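Long-range contacts in interphotoreceptor retinoid-binding protein (Xenopus laevis, PDB 1J7X), which binds retinoids and probably carries them through the extracellular matrix between the photoreceptors and the pigment epithelium of the retina: residues L162-D167 and P192-K197; A157-L162 and D186-H191; E135-T140 and K197-K202. One frame throughout, in Å; residues are numbered along the deposited sequence.

Contact 1: L162-D167 and P192-K197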
loop_
_atom_site.group_PDB
_atom_site.type_symbol
_atom_site.label_atom_id
_atom_site.label_comp_id
_atom_site.label_asym_id
_atom_site.label_seq_id
_atom_site.Cartn_x
_atom_site.Cartn_y
_atom_site.Cartn_z
ATOM N N LEU A 162 3.042 5.800 -11.186
ATOM C CA LEU A 162 4.434 5.716 -10.960
ATOM C C LEU A 162 5.224 6.054 -12.234
ATOM O O LEU A 162 6.281 6.663 -12.185
ATOM C CB LEU A 162 4.743 4.332 -10.503
ATOM C CG LEU A 162 4.468 3.959 -9.058
ATOM C CD1 LEU A 162 4.627 2.423 -8.881
ATOM C CD2 LEU A 162 5.360 4.644 -8.121
ATOM N N SER A 163 4.659 5.668 -13.365
ATOM C CA SER A 163 5.296 5.840 -14.703
ATOM C C SER A 163 5.555 7.255 -15.061
ATOM O O SER A 163 6.435 7.533 -15.870
ATOM C CB SER A 163 4.488 5.153 -15.757
ATOM O OG SER A 163 4.347 3.729 -15.501
ATOM N N TYR A 164 4.882 8.186 -14.410
ATOM C CA TYR A 164 5.185 9.609 -14.627
ATOM C C TYR A 164 6.492 10.056 -13.999
ATOM O O TYR A 164 6.950 11.192 -14.242
ATOM C CB TYR A 164 4.006 10.513 -14.130
ATOM C CG TYR A 164 2.799 10.473 -15.022
ATOM C CD1 TYR A 164 1.843 9.466 -14.927
ATOM C CD2 TYR A 164 2.513 11.503 -15.854
ATOM C CE1 TYR A 164 0.746 9.364 -15.753
ATOM C CE2 TYR A 164 1.440 11.401 -16.758
ATOM C CZ TYR A 164 0.541 10.392 -16.673
ATOM O OH TYR A 164 -0.563 10.362 -17.519
ATOM N N PHE A 165 7.076 9.198 -13.183
ATOM C CA PHE A 165 8.325 9.534 -12.495
ATOM C C PHE A 165 9.486 8.672 -12.925
ATOM O O PHE A 165 10.540 8.682 -12.275
ATOM C CB PHE A 165 8.092 9.472 -11.005
ATOM C CG PHE A 165 7.031 10.368 -10.540
ATOM C CD1 PHE A 165 7.236 11.721 -10.370
ATOM C CD2 PHE A 165 5.792 9.911 -10.354
ATOM C CE1 PHE A 165 6.197 12.508 -9.968
ATOM C CE2 PHE A 165 4.714 10.685 -10.042
ATOM C CZ PHE A 165 4.915 12.018 -9.813
ATOM N N LEU A 166 9.323 7.966 -14.048
ATOM C CA LEU A 166 10.383 7.050 -14.527
ATOM C C LEU A 166 10.673 7.366 -15.975
ATOM O O LEU A 166 10.041 8.230 -16.509
ATOM C CB LEU A 166 9.937 5.629 -14.471
ATOM C CG LEU A 166 9.555 5.190 -13.076
ATOM C CD1 LEU A 166 8.859 3.827 -13.156
ATOM C CD2 LEU A 166 10.779 5.055 -12.219
ATOM N N ASP A 167 11.640 6.674 -16.578
ATOM C CA ASP A 167 12.065 6.913 -17.998
ATOM C C ASP A 167 11.047 6.438 -19.011
ATOM O O ASP A 167 10.647 5.300 -18.978
ATOM C CB ASP A 167 13.397 6.204 -18.278
ATOM C CG ASP A 167 14.610 6.984 -17.765
ATOM O OD1 ASP A 167 15.741 6.427 -17.846
ATOM O OD2 ASP A 167 14.527 8.172 -17.309
ATOM N N PRO A 192 5.244 2.045 -20.709
ATOM C CA PRO A 192 6.109 2.696 -21.667
ATOM C C PRO A 192 5.566 4.011 -22.231
ATOM O O PRO A 192 6.309 4.743 -22.807
ATOM C CB PRO A 192 6.219 1.636 -22.777
ATOM C CG PRO A 192 4.906 0.970 -22.766
ATOM C CD PRO A 192 4.659 0.774 -21.244
ATOM N N LYS A 193 4.319 4.297 -22.026
ATOM C CA LYS A 193 3.727 5.554 -22.503
ATOM C C LYS A 193 2.698 6.036 -21.517
ATOM O O LYS A 193 1.897 5.254 -21.057
ATOM C CB LYS A 193 3.098 5.330 -23.864
ATOM C CG LYS A 193 2.332 6.535 -24.419
ATOM C CD LYS A 193 3.256 7.636 -24.788
ATOM C CE LYS A 193 2.477 9.041 -25.056
ATOM N NZ LYS A 193 1.167 8.744 -25.684
ATOM N N VAL A 194 2.783 7.318 -21.162
ATOM C CA VAL A 194 1.751 7.921 -20.346
ATOM C C VAL A 194 1.075 9.079 -21.139
ATOM O O VAL A 194 1.668 9.578 -22.134
ATOM C CB VAL A 194 2.354 8.510 -19.018
ATOM C CG1 VAL A 194 2.977 7.265 -18.197
ATOM C CG2 VAL A 194 3.312 9.625 -19.246
ATOM N N LEU A 195 -0.035 9.564 -20.642
ATOM C CA LEU A 195 -0.700 10.675 -21.311
ATOM C C LEU A 195 -0.206 11.943 -20.557
ATOM O O LEU A 195 -0.466 12.118 -19.347
ATOM C CB LEU A 195 -2.220 10.507 -21.224
ATOM C CG LEU A 195 -2.978 11.498 -22.077
ATOM C CD1 LEU A 195 -2.814 11.098 -23.498
ATOM C CD2 LEU A 195 -4.368 11.666 -21.765
ATOM N N GLY A 196 0.314 12.859 -21.321
ATOM C CA GLY A 196 0.761 14.104 -20.695
ATOM C C GLY A 196 2.228 13.953 -20.378
ATOM O O GLY A 196 2.792 12.894 -20.621
ATOM N N LYS A 197 2.869 15.032 -19.949
ATOM C CA LYS A 197 4.324 15.051 -19.770
ATOM C C LYS A 197 4.738 14.360 -18.495
ATOM O O LYS A 197 4.254 14.661 -17.413
ATOM C CB LYS A 197 4.806 16.475 -19.643
ATOM C CG LYS A 197 4.707 17.279 -20.965
ATOM C CD LYS A 197 4.944 18.742 -20.730
ATOM C CE LYS A 197 4.823 19.519 -22.004
ATOM N NZ LYS A 197 4.735 20.979 -21.639
#

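Contact 2: A157-L162 and D186-H191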
loop_
_atom_site.group_PDB
_atom_site.type_symbol
_atom_site.label_atom_id
_atom_site.label_comp_id
_atom_site.label_asym_id
_atom_site.label_seq_id
_atom_site.Cartn_x
_atom_site.Cartn_y
_atom_site.Cartn_z
ATOM N N ALA A 157 -4.363 1.705 -10.525
ATOM C CA ALA A 157 -3.666 2.819 -11.231
ATOM C C ALA A 157 -2.309 3.148 -10.692
ATOM O O ALA A 157 -1.665 4.015 -11.191
ATOM C CB ALA A 157 -4.497 4.054 -11.202
ATOM N N VAL A 158 -1.800 2.404 -9.681
ATOM C CA VAL A 158 -0.501 2.720 -9.163
ATOM C C VAL A 158 0.628 2.628 -10.175
ATOM O O VAL A 158 1.492 3.477 -10.219
ATOM C CB VAL A 158 -0.287 1.927 -7.878
ATOM C CG1 VAL A 158 1.063 2.095 -7.325
ATOM C CG2 VAL A 158 -1.256 2.405 -6.762
ATOM N N PRO A 159 0.684 1.542 -10.965
ATOM C CA PRO A 159 1.738 1.471 -11.946
ATOM C C PRO A 159 1.752 2.633 -12.920
ATOM O O PRO A 159 2.786 3.183 -13.252
ATOM C CB PRO A 159 1.507 0.100 -12.626
ATOM C CG PRO A 159 0.785 -0.715 -11.512
ATOM C CD PRO A 159 -0.137 0.321 -10.825
ATOM N N LEU A 160 0.592 3.020 -13.374
ATOM C CA LEU A 160 0.437 4.123 -14.302
ATOM C C LEU A 160 0.933 5.389 -13.682
ATOM O O LEU A 160 1.701 6.124 -14.289
ATOM C CB LEU A 160 -1.044 4.222 -14.736
ATOM C CG LEU A 160 -1.269 5.427 -15.707
ATOM C CD1 LEU A 160 -0.425 5.216 -16.927
ATOM C CD2 LEU A 160 -2.758 5.534 -16.099
ATOM N N LEU A 161 0.512 5.687 -12.449
ATOM C CA LEU A 161 1.000 6.888 -11.800
ATOM C C LEU A 161 2.491 6.903 -11.648
ATOM O O LEU A 161 3.168 7.886 -11.858
ATOM C CB LEU A 161 0.303 7.099 -10.456
ATOM C CG LEU A 161 0.787 8.253 -9.623
ATOM C CD1 LEU A 161 0.564 9.515 -10.342
ATOM C CD2 LEU A 161 0.101 8.406 -8.238
ATOM N N LEU A 162 3.042 5.800 -11.186
ATOM C CA LEU A 162 4.434 5.716 -10.960
ATOM C C LEU A 162 5.224 6.054 -12.234
ATOM O O LEU A 162 6.281 6.663 -12.185
ATOM C CB LEU A 162 4.743 4.332 -10.503
ATOM C CG LEU A 162 4.468 3.959 -9.058
ATOM C CD1 LEU A 162 4.627 2.423 -8.881
ATOM C CD2 LEU A 162 5.360 4.644 -8.121
ATOM N N ASP A 186 2.541 -12.659 -10.732
ATOM C CA ASP A 186 2.445 -11.614 -11.754
ATOM C C ASP A 186 3.416 -10.480 -11.556
ATOM O O ASP A 186 3.471 -9.840 -10.489
ATOM C CB ASP A 186 1.026 -11.081 -11.789
ATOM C CG ASP A 186 0.031 -12.130 -12.203
ATOM O OD1 ASP A 186 0.153 -12.727 -13.312
ATOM O OD2 ASP A 186 -0.935 -12.464 -11.488
ATOM N N GLU A 187 4.266 -10.256 -12.542
ATOM C CA GLU A 187 5.227 -9.217 -12.471
ATOM C C GLU A 187 4.548 -7.931 -12.970
ATOM O O GLU A 187 3.894 -7.939 -13.977
ATOM C CB GLU A 187 6.457 -9.470 -13.310
ATOM C CG GLU A 187 7.235 -10.665 -12.840
ATOM C CD GLU A 187 6.916 -11.817 -13.659
ATOM O OE1 GLU A 187 5.721 -12.086 -13.926
ATOM O OE2 GLU A 187 7.907 -12.417 -14.018
ATOM N N VAL A 188 4.705 -6.885 -12.196
ATOM C CA VAL A 188 4.103 -5.589 -12.481
ATOM C C VAL A 188 5.131 -4.625 -12.925
ATOM O O VAL A 188 6.123 -4.361 -12.300
ATOM C CB VAL A 188 3.216 -5.066 -11.275
ATOM C CG1 VAL A 188 2.548 -3.758 -11.699
ATOM C CG2 VAL A 188 2.244 -6.097 -10.845
ATOM N N TYR A 189 4.917 -4.040 -14.105
ATOM C CA TYR A 189 5.807 -3.137 -14.681
ATOM C C TYR A 189 5.144 -1.751 -14.892
ATOM O O TYR A 189 3.970 -1.716 -14.944
ATOM C CB TYR A 189 6.263 -3.625 -16.106
ATOM C CG TYR A 189 7.047 -4.928 -16.040
ATOM C CD1 TYR A 189 8.370 -4.961 -15.749
ATOM C CD2 TYR A 189 6.381 -6.116 -16.217
ATOM C CE1 TYR A 189 9.010 -6.182 -15.662
ATOM C CE2 TYR A 189 7.070 -7.294 -16.115
ATOM C CZ TYR A 189 8.333 -7.273 -15.850
ATOM O OH TYR A 189 8.951 -8.556 -15.703
ATOM N N SER A 190 5.984 -0.780 -15.075
ATOM C CA SER A 190 5.648 0.572 -15.416
ATOM C C SER A 190 5.162 0.550 -16.849
ATOM O O SER A 190 5.419 -0.359 -17.589
ATOM C CB SER A 190 6.847 1.502 -15.282
ATOM O OG SER A 190 7.915 1.206 -16.104
ATOM N N HIS A 191 4.474 1.586 -17.242
ATOM C CA HIS A 191 4.024 1.776 -18.627
ATOM C C HIS A 191 5.047 2.494 -19.488
ATOM O O HIS A 191 5.634 3.455 -19.047
ATOM C CB HIS A 191 2.702 2.545 -18.638
ATOM C CG HIS A 191 1.530 1.703 -18.285
ATOM N ND1 HIS A 191 0.639 1.238 -19.250
ATOM C CD2 HIS A 191 1.177 1.079 -17.115
ATOM C CE1 HIS A 191 -0.216 0.400 -18.682
ATOM N NE2 HIS A 191 0.070 0.318 -17.379
#

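Contact 3: E135-T140 and K197-K202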
loop_
_atom_site.group_PDB
_atom_site.type_symbol
_atom_site.label_atom_id
_atom_site.label_comp_id
_atom_site.label_asym_id
_atom_site.label_seq_id
_atom_site.Cartn_x
_atom_site.Cartn_y
_atom_site.Cartn_z
ATOM N N GLU A 135 1.160 19.322 -16.636
ATOM C CA GLU A 135 1.669 20.555 -17.291
ATOM C C GLU A 135 2.098 21.576 -16.277
ATOM O O GLU A 135 3.227 22.010 -16.363
ATOM C CB GLU A 135 0.642 21.117 -18.263
ATOM C CG GLU A 135 1.173 22.536 -18.795
ATOM C CD GLU A 135 2.515 22.533 -19.516
ATOM O OE1 GLU A 135 2.909 21.536 -20.137
ATOM O OE2 GLU A 135 3.223 23.637 -19.498
ATOM N N PRO A 136 1.297 21.998 -15.313
ATOM C CA PRO A 136 1.713 23.013 -14.391
ATOM C C PRO A 136 3.062 22.720 -13.614
ATOM O O PRO A 136 3.871 23.653 -13.324
ATOM C CB PRO A 136 0.500 23.074 -13.456
ATOM C CG PRO A 136 -0.606 22.654 -14.261
ATOM C CD PRO A 136 -0.128 21.567 -15.026
ATOM N N ILE A 137 3.320 21.453 -13.225
ATOM C CA ILE A 137 4.566 21.145 -12.463
ATOM C C ILE A 137 5.798 21.042 -13.317
ATOM O O ILE A 137 6.872 20.978 -12.807
ATOM C CB ILE A 137 4.390 19.824 -11.642
ATOM C CG1 ILE A 137 4.255 18.629 -12.510
ATOM C CG2 ILE A 137 3.261 19.919 -10.742
ATOM C CD1 ILE A 137 4.250 17.312 -11.692
ATOM N N THR A 138 5.628 21.033 -14.656
ATOM C CA THR A 138 6.770 20.952 -15.525
ATOM C C THR A 138 7.887 21.979 -15.290
ATOM O O THR A 138 9.089 21.655 -15.420
ATOM C CB THR A 138 6.403 21.076 -16.992
ATOM O OG1 THR A 138 5.607 19.996 -17.326
ATOM C CG2 THR A 138 7.690 20.728 -17.817
ATOM N N ILE A 139 7.495 23.147 -14.881
ATOM C CA ILE A 139 8.432 24.239 -14.636
ATOM C C ILE A 139 9.289 23.969 -13.349
ATOM O O ILE A 139 10.398 24.455 -13.244
ATOM C CB ILE A 139 7.672 25.536 -14.469
ATOM C CG1 ILE A 139 8.637 26.723 -14.288
ATOM C CG2 ILE A 139 6.664 25.536 -13.331
ATOM C CD1 ILE A 139 9.439 27.080 -15.493
ATOM N N THR A 140 8.775 23.210 -12.392
ATOM C CA THR A 140 9.506 22.995 -11.115
ATOM C C THR A 140 10.743 22.107 -11.164
ATOM O O THR A 140 10.918 21.262 -12.058
ATOM C CB THR A 140 8.538 22.469 -10.073
ATOM O OG1 THR A 140 8.107 21.134 -10.398
ATOM C CG2 THR A 140 7.286 23.342 -9.990
ATOM N N LYS A 197 2.869 15.032 -19.949
ATOM C CA LYS A 197 4.324 15.051 -19.770
ATOM C C LYS A 197 4.738 14.360 -18.495
ATOM O O LYS A 197 4.254 14.661 -17.413
ATOM C CB LYS A 197 4.806 16.475 -19.643
ATOM C CG LYS A 197 4.707 17.279 -20.965
ATOM C CD LYS A 197 4.944 18.742 -20.730
ATOM C CE LYS A 197 4.823 19.519 -22.004
ATOM N NZ LYS A 197 4.735 20.979 -21.639
ATOM N N PRO A 198 5.577 13.348 -18.591
ATOM C CA PRO A 198 6.072 12.722 -17.365
ATOM C C PRO A 198 6.935 13.740 -16.632
ATOM O O PRO A 198 7.503 14.683 -17.226
ATOM C CB PRO A 198 6.903 11.510 -17.892
ATOM C CG PRO A 198 7.132 11.732 -19.203
ATOM C CD PRO A 198 5.968 12.554 -19.766
ATOM N N TYR A 199 6.946 13.637 -15.317
ATOM C CA TYR A 199 7.757 14.510 -14.515
ATOM C C TYR A 199 9.204 14.083 -14.726
ATOM O O TYR A 199 10.073 14.819 -14.503
ATOM C CB TYR A 199 7.456 14.374 -12.992
ATOM C CG TYR A 199 7.994 15.523 -12.204
ATOM C CD1 TYR A 199 7.624 16.810 -12.492
ATOM C CD2 TYR A 199 8.853 15.361 -11.152
ATOM C CE1 TYR A 199 8.107 17.864 -11.730
ATOM C CE2 TYR A 199 9.392 16.417 -10.470
ATOM C CZ TYR A 199 9.024 17.678 -10.757
ATOM O OH TYR A 199 9.446 18.794 -9.930
ATOM N N GLY A 200 9.422 12.838 -15.089
ATOM C CA GLY A 200 10.743 12.365 -15.363
ATOM C C GLY A 200 11.390 11.681 -14.133
ATOM O O GLY A 200 10.885 11.684 -13.039
ATOM N N SER A 201 12.599 11.181 -14.330
ATOM C CA SER A 201 13.318 10.481 -13.247
ATOM C C SER A 201 14.442 11.209 -12.572
ATOM O O SER A 201 15.024 10.646 -11.560
ATOM C CB SER A 201 13.900 9.165 -13.774
ATOM O OG SER A 201 14.932 9.457 -14.748
ATOM N N LYS A 202 14.634 12.464 -12.977
ATOM C CA LYS A 202 15.737 13.285 -12.466
ATOM C C LYS A 202 15.396 14.244 -11.337
ATOM O O LYS A 202 16.086 14.337 -10.357
ATOM C CB LYS A 202 16.386 14.053 -13.620
ATOM C CG LYS A 202 16.784 13.209 -14.818
ATOM C CD LYS A 202 17.866 12.154 -14.518
ATOM C CE LYS A 202 19.168 12.857 -14.124
ATOM N NZ LYS A 202 19.595 13.903 -15.132
HETATM O O HOH W 1 7.450 17.567 -16.990
#

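Contact 1: L162-D167 and P192-K197
Ser163, near the end of the short helix 158-163, presses its CB against CG1 of Val194 at 3.6 Å. The next residue carries most of the contact. Tyr164 leaves the backbone with CG anti to its carbonyl carbon (chi1 -73°), which sends the ring out across the loop 192-197. Val194 sits on one face of that ring: its CB is 3.8 Å from the centroid, displaced toward the CZ rim, in a CH-pi contact. Its two methyls spread over the same face, CG1 nearer CE1 and CG2 nearer CE2 (3.6 Å). At the end of the ring the hydroxyl OH gives a short hydrogen bond of 2.5 Å to Leu195 O, meeting the carbonyl at 127° and somewhat tilted from its plane. Leu195 O also lies in the ring plane at the edge, as does Lys197 O farther back, 3.9 Å from CD2, so the loop curls around the rim. Gly196 allows this curl, because a CB at its backbone angles would jam against Leu195 O. A phenylalanine in place of Tyr164 would lose the hydroxyl, and Leu195 O would probably be left without its donor and the bend at Gly196 held less firmly. Tyr164 is itself a corner of a type I turn from Ser163 to Leu166, closed by a weak bond from Leu166 N to Ser163 O. Around this, Trp134 of helix 119-137 stacks with the Tyr164 ring, Leu195 rests on Ala126 and Pro127 of the same helix, Phe165 packs on strand 142-146, and Leu162 on helix 216-226.

Contact 2: A157-L162 and D186-H191
Pro159, in the first turn of helix 158-163, turns its ring toward the end of strand 186-189. Starting at CB, the first neighbour is Tyr189 O, 3.8 Å away, with CG1 of Val188 slightly farther at 4.1 Å. One atom on, at CG, the packing closes: CG meets Val188 CG1 at 3.5 Å, a purely apolar touch between the ring and a single methyl. Val188 offers that methyl because CG1 stands anti to its backbone N (chi1 -176°). A proline is easily placed here, since the backbone N in the first turn of a helix needs no partner. The helical bonds begin just after it, Leu161 N to Ala157 O and Leu162 N to Val158 O, both 3.0 Å.

Where the chain has left the strand, His191 takes over, with Leu160 CD1 over one face of its ring, 4.2 Å from CG; Leu160 CA is as far from His191 CD2. This is a looser meeting at the protein surface. A polar tie runs through Ser163, just beyond the first segment, whose OG is hydrogen-bonded to both Pro159 O and His191 N. Ser190 OG, by contrast, is bonded back to Ile172 N, just before the partner strand 173-179.

Strands 173-179 and 186-189 form an antiparallel hairpin, and Pro159 touches Leu174 on the first as well as Val188 on the second. The result is a short helix docked on the hairpin that follows it in sequence, within an S41 region of the ClpP/crotonase clan, consistent with the beta-beta-alpha spiral of that fold.

Contact 3: E135-T140 and K197-K202
Tyr199 meets Ile137 at the CD1 corner of its ring, where Ile137 CD1 comes within 3.5 Å of Tyr199 CD1, while CG1 backs it from slightly farther off. The two side chains slant across one another, and Leu143 of strand 142-146 touches both. From there the phenol reaches Thr140: Tyr199 OH donates to Thr140 OG1 at 2.7 Å, with that oxygen in the plane of the ring at its edge. Thr140 OG1 sits between its own backbone N and carbonyl carbon (chi1 68°), a position from which it can pass a hydrogen bond on to Ile137 O, also 2.7 Å. That second bond enters in the carbonyl plane, on a lone pair, at 142°. Ile137 O is gripped twice, since Thr140 N donates to it too, at 3.0 Å, closing the type I turn.

On the outer side, the extended chain of Lys197 runs alongside Glu135 and ends in a salt bridge, NZ to OE1; the modelled 2.4 Å is very short and its exact value doubtful. On the way, Lys197 CD passes Thr138 OG1, which is bonded to Trp134 O and, through a water, linked to Pro198 O.

The chemistry is thus split. The buried side has a directed relay from phenol to threonine to carbonyl that probably fixes the rotation of Thr140, and the exposed side a charge pair that solvent is likely to weaken.

Contacts 1 and 2 share helix 158-163 and Leu162; contact 2 uses strand 186-189 and its exit, contact 1 the loop that follows. Contacts 1 and 3 share Lys197, and are tied again farther on by Gly200 N to Tyr164 O and by the bond between Asp167 OD2 and Ser201 OG. Contacts 2 and 3 do not touch; their centres are about 19 Å apart, and contact 1 sits about 10 Å from each. Contact 2 is a surface contact, mainly aliphatic across its two segments. The other two are partly buried, each with a tyrosine hydroxyl donating inside: to a backbone carbonyl in contact 1, to a side-chain oxygen in contact 3. Contact 3 alone adds a salt bridge.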